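Local atomic coordinates of STU0660 (Streptococcus thermophilus, PDB entry 3ZTH), a protein that is a metal-binding large Csn2 protein that takes part in CRISPR-mediated bacterial immunity and probably binds DNA. Residues A[207-216]-A[236-245]; A[289-300]-A[310-321]. All blocks are in the same frame, centred on the assembly; numbering follows the deposited sequence.

Contact 1 (A[207-216]-A[236-245]); sequences DGFISEESYT and LFPSDQGYLK. With MG (magnesium ion), chain C.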
loop_
_atom_site.group_PDB
_atom_site.type_symbol
_atom_site.label_atom_id
_atom_site.label_comp_id
_atom_site.label_asym_id
_atom_site.label_seq_id
_atom_site.Cartn_x
_atom_site.Cartn_y
_atom_site.Cartn_z
ATOM N N ASP A 207 -14.801 24.396 26.880
ATOM C CA ASP A 207 -15.663 25.349 27.577
ATOM C C ASP A 207 -16.987 25.572 26.865
ATOM O O ASP A 207 -18.031 25.706 27.503
ATOM C CB ASP A 207 -14.990 26.714 27.710
ATOM C CG ASP A 207 -13.829 26.695 28.647
ATOM O OD1 ASP A 207 -13.725 25.728 29.431
ATOM O OD2 ASP A 207 -13.027 27.651 28.615
ATOM N N GLY A 208 -16.940 25.637 25.541
ATOM C CA GLY A 208 -18.153 25.888 24.795
ATOM C C GLY A 208 -19.140 24.747 24.785
ATOM O O GLY A 208 -20.319 24.962 24.511
ATOM N N PHE A 209 -18.678 23.542 25.104
ATOM C CA PHE A 209 -19.547 22.372 25.073
ATOM C C PHE A 209 -20.239 21.988 26.377
ATOM O O PHE A 209 -21.069 21.086 26.388
ATOM C CB PHE A 209 -18.772 21.173 24.526
ATOM C CG PHE A 209 -17.989 21.479 23.275
ATOM C CD1 PHE A 209 -18.418 22.475 22.391
ATOM C CD2 PHE A 209 -16.839 20.747 22.960
ATOM C CE1 PHE A 209 -17.714 22.739 21.212
ATOM C CE2 PHE A 209 -16.125 20.999 21.783
ATOM C CZ PHE A 209 -16.563 21.998 20.905
ATOM N N ILE A 210 -19.909 22.657 27.473
ATOM C CA ILE A 210 -20.562 22.355 28.737
ATOM C C ILE A 210 -20.857 23.629 29.499
ATOM O O ILE A 210 -20.198 24.645 29.299
ATOM C CB ILE A 210 -19.714 21.419 29.627
ATOM C CG1 ILE A 210 -18.376 22.067 29.969
ATOM C CG2 ILE A 210 -19.469 20.102 28.902
ATOM C CD1 ILE A 210 -17.527 21.193 30.867
ATOM N N SER A 211 -21.860 23.569 30.368
ATOM C CA SER A 211 -22.264 24.721 31.168
ATOM C C SER A 211 -21.182 25.120 32.161
ATOM O O SER A 211 -20.216 24.386 32.377
ATOM C CB SER A 211 -23.545 24.401 31.942
ATOM O OG SER A 211 -23.300 23.452 32.971
ATOM N N GLU A 212 -21.348 26.286 32.766
ATOM C CA GLU A 212 -20.386 26.746 33.756
ATOM C C GLU A 212 -20.430 25.813 34.970
ATOM O O GLU A 212 -19.411 25.566 35.604
ATOM C CB GLU A 212 -20.696 28.194 34.162
ATOM C CG GLU A 212 -20.093 29.238 33.219
ATOM C CD GLU A 212 -20.651 30.637 33.433
ATOM O OE1 GLU A 212 -20.789 31.060 34.603
ATOM O OE2 GLU A 212 -20.940 31.318 32.424
ATOM N N GLU A 213 -21.610 25.282 35.281
ATOM C CA GLU A 213 -21.756 24.372 36.414
ATOM C C GLU A 213 -21.008 23.057 36.187
ATOM O O GLU A 213 -20.309 22.568 37.081
ATOM C CB GLU A 213 -23.228 24.061 36.672
ATOM C CG GLU A 213 -24.063 25.227 37.170
ATOM C CD GLU A 213 -24.141 26.370 36.173
ATOM O OE1 GLU A 213 -24.306 26.100 34.959
ATOM O OE2 GLU A 213 -24.049 27.542 36.614
ATOM N N SER A 214 -21.167 22.472 35.003
ATOM C CA SER A 214 -20.486 21.217 34.707
ATOM C C SER A 214 -18.978 21.413 34.741
ATOM O O SER A 214 -18.246 20.599 35.309
ATOM C CB SER A 214 -20.904 20.673 33.333
ATOM O OG SER A 214 -22.208 20.109 33.367
ATOM N N TYR A 215 -18.516 22.506 34.147
ATOM C CA TYR A 215 -17.093 22.781 34.109
ATOM C C TYR A 215 -16.484 22.794 35.514
ATOM O O TYR A 215 -15.382 22.286 35.738
ATOM C CB TYR A 215 -16.834 24.106 33.400
ATOM C CG TYR A 215 -15.366 24.334 33.175
ATOM C CD1 TYR A 215 -14.734 23.826 32.041
ATOM C CD2 TYR A 215 -14.585 24.987 34.131
ATOM C CE1 TYR A 215 -13.370 23.957 31.863
ATOM C CE2 TYR A 215 -13.211 25.124 33.959
ATOM C CZ TYR A 215 -12.613 24.606 32.821
ATOM O OH TYR A 215 -11.260 24.745 32.628
ATOM N N THR A 216 -17.210 23.379 36.457
ATOM C CA THR A 216 -16.775 23.442 37.844
ATOM C C THR A 216 -16.557 22.004 38.374
ATOM O O THR A 216 -15.607 21.733 39.110
ATOM C CB THR A 216 -17.849 24.174 38.678
ATOM O OG1 THR A 216 -17.946 25.527 38.218
ATOM C CG2 THR A 216 -17.520 24.157 40.164
ATOM N N LEU A 236 -4.762 24.538 30.211
ATOM C CA LEU A 236 -6.094 24.855 29.703
ATOM C C LEU A 236 -6.122 26.199 28.962
ATOM O O LEU A 236 -5.304 27.077 29.225
ATOM C CB LEU A 236 -7.089 24.910 30.870
ATOM C CG LEU A 236 -7.007 23.802 31.940
ATOM C CD1 LEU A 236 -7.942 24.134 33.097
ATOM C CD2 LEU A 236 -7.365 22.452 31.347
ATOM N N PHE A 237 -7.064 26.344 28.033
ATOM C CA PHE A 237 -7.255 27.580 27.270
ATOM C C PHE A 237 -8.708 27.990 27.503
ATOM O O PHE A 237 -9.580 27.746 26.660
ATOM C CB PHE A 237 -7.030 27.340 25.775
ATOM C CG PHE A 237 -5.601 27.070 25.413
ATOM C CD1 PHE A 237 -5.054 25.800 25.587
ATOM C CD2 PHE A 237 -4.801 28.081 24.898
ATOM C CE1 PHE A 237 -3.733 25.540 25.253
ATOM C CE2 PHE A 237 -3.478 27.835 24.556
ATOM C CZ PHE A 237 -2.940 26.557 24.735
ATOM N N PRO A 238 -8.991 28.603 28.663
ATOM C CA PRO A 238 -10.348 29.040 29.016
ATOM C C PRO A 238 -10.902 30.145 28.136
ATOM O O PRO A 238 -10.151 30.935 27.564
ATOM C CB PRO A 238 -10.206 29.508 30.463
ATOM C CG PRO A 238 -9.022 28.753 30.968
ATOM C CD PRO A 238 -8.071 28.794 29.797
ATOM N N SER A 239 -12.227 30.188 28.043
ATOM C CA SER A 239 -12.935 31.210 27.276
ATOM C C SER A 239 -12.806 32.510 28.062
ATOM O O SER A 239 -12.323 32.516 29.192
ATOM C CB SER A 239 -14.417 30.862 27.161
ATOM O OG SER A 239 -14.591 29.495 26.848
ATOM N N ASP A 240 -13.268 33.605 27.478
ATOM C CA ASP A 240 -13.182 34.897 28.141
ATOM C C ASP A 240 -14.072 35.060 29.374
ATOM O O ASP A 240 -13.770 35.876 30.252
ATOM C CB ASP A 240 -13.513 36.009 27.148
ATOM C CG ASP A 240 -12.462 36.162 26.073
ATOM O OD1 ASP A 240 -11.482 35.387 26.069
ATOM O OD2 ASP A 240 -12.624 37.069 25.228
ATOM N N GLN A 241 -15.160 34.298 29.462
ATOM C CA GLN A 241 -16.047 34.470 30.602
ATOM C C GLN A 241 -16.635 33.215 31.236
ATOM O O GLN A 241 -17.076 32.304 30.553
ATOM C CB GLN A 241 -17.177 35.435 30.210
ATOM C CG GLN A 241 -18.162 35.761 31.331
ATOM C CD GLN A 241 -19.308 34.751 31.442
ATOM O OE1 GLN A 241 -19.861 34.531 32.529
ATOM N NE2 GLN A 241 -19.678 34.144 30.312
ATOM N N GLY A 242 -16.623 33.185 32.562
ATOM C CA GLY A 242 -17.201 32.069 33.292
ATOM C C GLY A 242 -16.476 30.738 33.417
ATOM O O GLY A 242 -17.068 29.798 33.948
ATOM N N TYR A 243 -15.228 30.637 32.959
ATOM C CA TYR A 243 -14.494 29.372 33.060
ATOM C C TYR A 243 -13.137 29.439 33.763
ATOM O O TYR A 243 -12.698 28.467 34.378
ATOM C CB TYR A 243 -14.336 28.746 31.674
ATOM C CG TYR A 243 -15.662 28.286 31.119
ATOM C CD1 TYR A 243 -16.515 29.177 30.466
ATOM C CD2 TYR A 243 -16.107 26.986 31.333
ATOM C CE1 TYR A 243 -17.771 28.783 30.048
ATOM C CE2 TYR A 243 -17.363 26.580 30.922
ATOM C CZ TYR A 243 -18.192 27.480 30.280
ATOM O OH TYR A 243 -19.444 27.080 29.868
ATOM N N LEU A 244 -12.477 30.587 33.671
ATOM C CA LEU A 244 -11.186 30.771 34.318
ATOM C C LEU A 244 -11.353 30.646 35.838
ATOM O O LEU A 244 -12.211 31.297 36.425
ATOM C CB LEU A 244 -10.639 32.154 33.972
ATOM C CG LEU A 244 -9.293 32.555 34.565
ATOM C CD1 LEU A 244 -8.200 31.621 34.041
ATOM C CD2 LEU A 244 -9.003 34.013 34.205
ATOM N N LYS A 245 -10.540 29.803 36.469
ATOM C CA LYS A 245 -10.606 29.611 37.920
ATOM C C LYS A 245 -9.334 30.157 38.554
ATOM O O LYS A 245 -8.235 29.728 38.206
ATOM C CB LYS A 245 -10.729 28.118 38.272
ATOM C CG LYS A 245 -11.929 27.408 37.669
ATOM C CD LYS A 245 -13.241 28.033 38.134
ATOM C CE LYS A 245 -14.431 27.444 37.382
ATOM N NZ LYS A 245 -15.737 28.069 37.769
HETATM MG MG MG C . -12.044 37.327 22.888
HETATM O O HOH W 1 -11.841 25.829 26.005
HETATM O O HOH W 2 -17.332 27.302 35.504
HETATM O O HOH W 3 -10.643 27.178 33.769
HETATM O O HOH W 4 -11.616 37.721 20.559
HETATM O O HOH W 5 -10.004 36.207 23.724
HETATM O O HOH W 6 -13.969 38.811 23.252
#
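The Y243 ring is sandwiched between D207 and E212, with Y215 at its edge. Over one face sits D207, whose CB stands 3.8 Å from the ring centroid, almost on the normal, with the carboxylate stacked at 19° over the CG-CD2 side of the ring. E212 comes to the opposite face through CG, a looser CH-pi contact. The edge of the same ring points into the face of Y215, a T-shaped pair with planes at 83°, in which CD2 of Y243 lies 3.3 Å from CG of Y215. In Y215, CG anti to the backbone N, chi1 -172°, sets the ring so that its face receives the Y243 edge. At the far end of the ring the phenol OH of Y243 donates to the carbonyl O of I210 at 2.6 Å, within the carbonyl plane, which would limit its swing.

The D207 carboxylate is held in turn by the loop that follows strand 232-237: its OD2 accepts from S239 N at 2.7 Å and from S239 OG at 3.0 Å. Further out, one water gathers E212 O, G242 O and K245 NZ, and a second joins Y215 OH to Y243 O. S211 caps the helix that carries E212 and Y215, its OG accepting from S214 N. R306 of the second subunit hydrogen-bonds to T216 OG1.

D240 OD2 binds a magnesium ion at 2.4 Å, a site to which Q26 also belongs. The contact ties the start of a helix to the loop after the following strand within a beta-alpha-beta unit of a P-loop NTPase-clan fold, beside its magnesium site.

Contact 2 (A[289-300]-A[310-321]); sequences FRMSLETVTPYL and LSLVDSVILNIL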
loop_
_atom_site.group_PDB
_atom_site.type_symbol
_atom_site.label_atom_id
_atom_site.label_comp_id
_atom_site.label_asym_id
_atom_site.label_seq_id
_atom_site.Cartn_x
_atom_site.Cartn_y
_atom_site.Cartn_z
ATOM N N PHE A 289 -12.848 40.340 45.463
ATOM C CA PHE A 289 -11.725 40.722 44.634
ATOM C C PHE A 289 -11.345 39.558 43.738
ATOM O O PHE A 289 -11.128 39.725 42.542
ATOM C CB PHE A 289 -10.521 41.096 45.500
ATOM C CG PHE A 289 -9.250 41.220 44.724
ATOM C CD1 PHE A 289 -9.074 42.264 43.816
ATOM C CD2 PHE A 289 -8.254 40.261 44.848
ATOM C CE1 PHE A 289 -7.920 42.348 43.038
ATOM C CE2 PHE A 289 -7.093 40.337 44.073
ATOM C CZ PHE A 289 -6.929 41.383 43.167
ATOM N N ARG A 290 -11.264 38.377 44.334
ATOM C CA ARG A 290 -10.881 37.172 43.615
ATOM C C ARG A 290 -11.802 36.935 42.421
ATOM O O ARG A 290 -11.361 36.531 41.348
ATOM C CB ARG A 290 -10.926 35.983 44.565
ATOM C CG ARG A 290 -10.172 34.778 44.087
ATOM C CD ARG A 290 -10.512 33.597 44.951
ATOM N NE ARG A 290 -11.942 33.301 44.886
ATOM C CZ ARG A 290 -12.563 32.815 43.811
ATOM N NH1 ARG A 290 -11.882 32.562 42.702
ATOM N NH2 ARG A 290 -13.868 32.581 43.844
HETATM N N MSE A 291 -13.087 37.192 42.613
HETATM C CA MSE A 291 -14.053 37.019 41.543
HETATM C C MSE A 291 -13.944 38.109 40.493
HETATM O O MSE A 291 -14.119 37.860 39.305
HETATM C CB MSE A 291 -15.456 36.998 42.110
HETATM C CG MSE A 291 -15.777 35.705 42.791
HETATM SE SE MSE A 291 -17.659 35.622 43.041
HETATM C CE MSE A 291 -17.808 36.807 44.582
ATOM N N SER A 292 -13.673 39.324 40.941
ATOM C CA SER A 292 -13.516 40.438 40.031
ATOM C C SER A 292 -12.303 40.120 39.163
ATOM O O SER A 292 -12.292 40.386 37.960
ATOM C CB SER A 292 -13.293 41.725 40.825
ATOM O OG SER A 292 -13.131 42.831 39.958
ATOM N N LEU A 293 -11.292 39.519 39.789
ATOM C CA LEU A 293 -10.057 39.138 39.113
ATOM C C LEU A 293 -10.297 38.041 38.064
ATOM O O LEU A 293 -9.645 38.006 37.018
ATOM C CB LEU A 293 -9.035 38.669 40.153
ATOM C CG LEU A 293 -7.652 38.209 39.678
ATOM C CD1 LEU A 293 -6.866 39.377 39.036
ATOM C CD2 LEU A 293 -6.909 37.648 40.880
ATOM N N GLU A 294 -11.239 37.146 38.346
ATOM C CA GLU A 294 -11.571 36.067 37.421
ATOM C C GLU A 294 -12.317 36.605 36.202
ATOM O O GLU A 294 -12.185 36.092 35.096
ATOM C CB GLU A 294 -12.440 35.037 38.124
ATOM C CG GLU A 294 -11.813 33.674 38.219
ATOM C CD GLU A 294 -12.529 32.775 39.216
ATOM O OE1 GLU A 294 -13.783 32.768 39.225
ATOM O OE2 GLU A 294 -11.833 32.075 39.982
ATOM N N THR A 295 -13.106 37.643 36.422
ATOM C CA THR A 295 -13.886 38.268 35.368
ATOM C C THR A 295 -13.048 39.079 34.385
ATOM O O THR A 295 -13.196 38.956 33.175
ATOM C CB THR A 295 -14.923 39.235 35.971
ATOM O OG1 THR A 295 -15.867 38.493 36.752
ATOM C CG2 THR A 295 -15.639 40.019 34.872
ATOM N N VAL A 296 -12.163 39.902 34.931
ATOM C CA VAL A 296 -11.341 40.813 34.148
ATOM C C VAL A 296 -10.031 40.318 33.552
ATOM O O VAL A 296 -9.612 40.806 32.496
ATOM C CB VAL A 296 -11.031 42.078 34.981
ATOM C CG1 VAL A 296 -10.105 42.980 34.216
ATOM C CG2 VAL A 296 -12.309 42.812 35.310
ATOM N N THR A 297 -9.376 39.370 34.209
ATOM C CA THR A 297 -8.097 38.879 33.707
ATOM C C THR A 297 -8.013 38.637 32.196
ATOM O O THR A 297 -7.039 39.025 31.556
ATOM C CB THR A 297 -7.669 37.605 34.437
ATOM O OG1 THR A 297 -7.384 37.923 35.807
ATOM C CG2 THR A 297 -6.434 37.024 33.800
ATOM N N PRO A 298 -9.027 37.987 31.606
ATOM C CA PRO A 298 -8.976 37.739 30.160
ATOM C C PRO A 298 -8.869 39.019 29.315
ATOM O O PRO A 298 -8.445 38.971 28.156
ATOM C CB PRO A 298 -10.281 36.986 29.899
ATOM C CG PRO A 298 -10.505 36.269 31.188
ATOM C CD PRO A 298 -10.194 37.323 32.211
ATOM N N TYR A 299 -9.245 40.156 29.891
ATOM C CA TYR A 299 -9.201 41.419 29.159
ATOM C C TYR A 299 -8.033 42.334 29.499
ATOM O O TYR A 299 -7.978 43.456 29.019
ATOM C CB TYR A 299 -10.505 42.187 29.373
ATOM C CG TYR A 299 -11.709 41.438 28.879
ATOM C CD1 TYR A 299 -11.958 41.305 27.512
ATOM C CD2 TYR A 299 -12.577 40.812 29.775
ATOM C CE1 TYR A 299 -13.046 40.556 27.045
ATOM C CE2 TYR A 299 -13.666 40.062 29.323
ATOM C CZ TYR A 299 -13.893 39.938 27.960
ATOM O OH TYR A 299 -14.956 39.190 27.520
ATOM N N LEU A 300 -7.097 41.865 30.313
ATOM C CA LEU A 300 -5.960 42.691 30.694
ATOM C C LEU A 300 -4.960 42.827 29.559
ATOM O O LEU A 300 -4.919 41.994 28.661
ATOM C CB LEU A 300 -5.272 42.087 31.920
ATOM C CG LEU A 300 -6.201 41.976 33.133
ATOM C CD1 LEU A 300 -5.518 41.231 34.262
ATOM C CD2 LEU A 300 -6.611 43.381 33.574
ATOM N N LEU A 310 -18.923 45.870 31.560
ATOM C CA LEU A 310 -18.549 45.424 32.889
ATOM C C LEU A 310 -19.220 46.261 33.958
ATOM O O LEU A 310 -19.669 47.380 33.693
ATOM C CB LEU A 310 -17.032 45.517 33.078
ATOM C CG LEU A 310 -16.123 44.707 32.157
ATOM C CD1 LEU A 310 -14.662 45.065 32.441
ATOM C CD2 LEU A 310 -16.374 43.224 32.367
ATOM N N SER A 311 -19.284 45.707 35.166
ATOM C CA SER A 311 -19.861 46.410 36.298
ATOM C C SER A 311 -18.880 47.519 36.664
ATOM O O SER A 311 -17.706 47.476 36.292
ATOM C CB SER A 311 -20.037 45.471 37.493
ATOM O OG SER A 311 -18.781 45.108 38.050
ATOM N N LEU A 312 -19.371 48.510 37.392
ATOM C CA LEU A 312 -18.558 49.629 37.815
ATOM C C LEU A 312 -17.318 49.144 38.583
ATOM O O LEU A 312 -16.198 49.599 38.337
ATOM C CB LEU A 312 -19.422 50.557 38.677
ATOM C CG LEU A 312 -18.851 51.883 39.192
ATOM C CD1 LEU A 312 -18.145 52.657 38.067
ATOM C CD2 LEU A 312 -20.001 52.698 39.796
ATOM N N VAL A 313 -17.523 48.200 39.494
ATOM C CA VAL A 313 -16.438 47.658 40.307
ATOM C C VAL A 313 -15.408 46.879 39.495
ATOM O O VAL A 313 -14.195 47.027 39.709
ATOM C CB VAL A 313 -16.989 46.745 41.435
ATOM C CG1 VAL A 313 -15.872 45.900 42.031
ATOM C CG2 VAL A 313 -17.613 47.603 42.524
ATOM N N ASP A 314 -15.879 46.046 38.576
ATOM C CA ASP A 314 -14.952 45.276 37.771
ATOM C C ASP A 314 -14.141 46.191 36.857
ATOM O O ASP A 314 -12.967 45.919 36.581
ATOM C CB ASP A 314 -15.695 44.210 36.953
ATOM C CG ASP A 314 -16.211 43.053 37.820
ATOM O OD1 ASP A 314 -15.750 42.898 38.975
ATOM O OD2 ASP A 314 -17.072 42.281 37.344
ATOM N N SER A 315 -14.758 47.281 36.403
ATOM C CA SER A 315 -14.084 48.233 35.516
ATOM C C SER A 315 -12.947 48.899 36.273
ATOM O O SER A 315 -11.870 49.128 35.725
ATOM C CB SER A 315 -15.060 49.306 35.027
ATOM O OG SER A 315 -16.154 48.733 34.341
ATOM N N VAL A 316 -13.196 49.210 37.537
ATOM C CA VAL A 316 -12.186 49.836 38.372
ATOM C C VAL A 316 -11.011 48.882 38.579
ATOM O O VAL A 316 -9.859 49.247 38.334
ATOM C CB VAL A 316 -12.787 50.242 39.743
ATOM C CG1 VAL A 316 -11.693 50.735 40.691
ATOM C CG2 VAL A 316 -13.817 51.332 39.524
ATOM N N ILE A 317 -11.309 47.663 39.032
ATOM C CA ILE A 317 -10.283 46.653 39.267
ATOM C C ILE A 317 -9.475 46.432 37.988
ATOM O O ILE A 317 -8.249 46.340 38.022
ATOM C CB ILE A 317 -10.926 45.315 39.710
ATOM C CG1 ILE A 317 -11.661 45.518 41.035
ATOM C CG2 ILE A 317 -9.867 44.224 39.824
ATOM C CD1 ILE A 317 -10.762 45.932 42.165
ATOM N N LEU A 318 -10.171 46.356 36.860
ATOM C CA LEU A 318 -9.518 46.169 35.570
ATOM C C LEU A 318 -8.488 47.273 35.329
ATOM O O LEU A 318 -7.339 46.999 34.966
ATOM C CB LEU A 318 -10.572 46.163 34.452
ATOM C CG LEU A 318 -10.233 46.185 32.949
ATOM C CD1 LEU A 318 -8.797 45.851 32.678
ATOM C CD2 LEU A 318 -11.135 45.210 32.234
ATOM N N ASN A 319 -8.904 48.518 35.541
ATOM C CA ASN A 319 -8.029 49.664 35.338
ATOM C C ASN A 319 -6.821 49.612 36.244
ATOM O O ASN A 319 -5.689 49.849 35.808
ATOM C CB ASN A 319 -8.794 50.966 35.583
ATOM C CG ASN A 319 -9.677 51.349 34.411
ATOM O OD1 ASN A 319 -9.796 50.600 33.438
ATOM N ND2 ASN A 319 -10.298 52.519 34.494
ATOM N N ILE A 320 -7.057 49.301 37.510
ATOM C CA ILE A 320 -5.975 49.229 38.475
ATOM C C ILE A 320 -5.001 48.116 38.112
ATOM O O ILE A 320 -3.782 48.332 38.094
ATOM C CB ILE A 320 -6.526 49.032 39.917
ATOM C CG1 ILE A 320 -7.338 50.266 40.324
ATOM C CG2 ILE A 320 -5.389 48.838 40.891
ATOM C CD1 ILE A 320 -8.037 50.155 41.671
ATOM N N LEU A 321 -5.530 46.934 37.796
ATOM C CA LEU A 321 -4.672 45.811 37.439
ATOM C C LEU A 321 -3.803 46.154 36.248
ATOM O O LEU A 321 -2.590 45.911 36.268
ATOM C CB LEU A 321 -5.499 44.559 37.146
ATOM C CG LEU A 321 -6.025 43.853 38.399
ATOM C CD1 LEU A 321 -6.918 42.699 37.995
ATOM C CD2 LEU A 321 -4.859 43.361 39.255
HETATM O O HOH W 7 -17.389 39.811 38.568
#
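V296 lies over the backbone of D314, its CG2 coming 3.4 Å from D314 O, and the same methyl CG2 of V296 rests 3.9 Å from CB of L318. Here helix 289-296 packs on helix 312-321 as a steep helix-helix crossing: the axes of the two segments pass 9.4 Å apart at an angle of -75°.

From V296 the packing spreads in two directions. Toward the end of the first segment, L300 slides antiparallel past L318, with CD2 of L300 3.4 Å from CD1 of L318, and also reaches CB of L321. L321 meets L293 at about a right angle, methyl to methyl, the two CD1 atoms 3.5 Å apart. Nearer the start, CG2 of I317 is met obliquely by the ring of F289, which also meets Y271 edge-to-face and packs on V274 of helix 267-277.

One direct hydrogen bond is set into this largely apolar interface. S292 has OG anti to the backbone N (chi1 180°), a torsion that carries the hydroxyl across to the second helix, beside CG1 of I317. Of the D314 carboxylate, OD2 takes a water shared with T295 OG1 and a hydrogen bond from S309 OG of the second subunit. S311 N-caps helix 312-321, its OG accepting from D314 N. The crossing bond itself runs from S292 OG to D314 OD1 at 2.8 Å, arriving on the anti side, 34° out of the carboxylate plane.

In the fold
The two contacts show how chemistry can follow position in a fold. Contact 1 is partly buried, its centre about 13 Å from the chain centre, and joins a loop and helix start to the C-terminal end of an interior strand of the mixed sheet and the loop beyond it, through aromatic stacking, hydrogen bonds and bridging waters. Contact 2 is the more buried, yet its centre lies about 26 Å from the chain centre, and it is mostly aliphatic, with a single direct hydrogen bond between its segments. They share no helix or strand but touch: D240 packs on P298 and Y299, and K245 and L244 on E294. Both also reach the second subunit, and Y299 brings contact 2 close to the magnesium bound by D240.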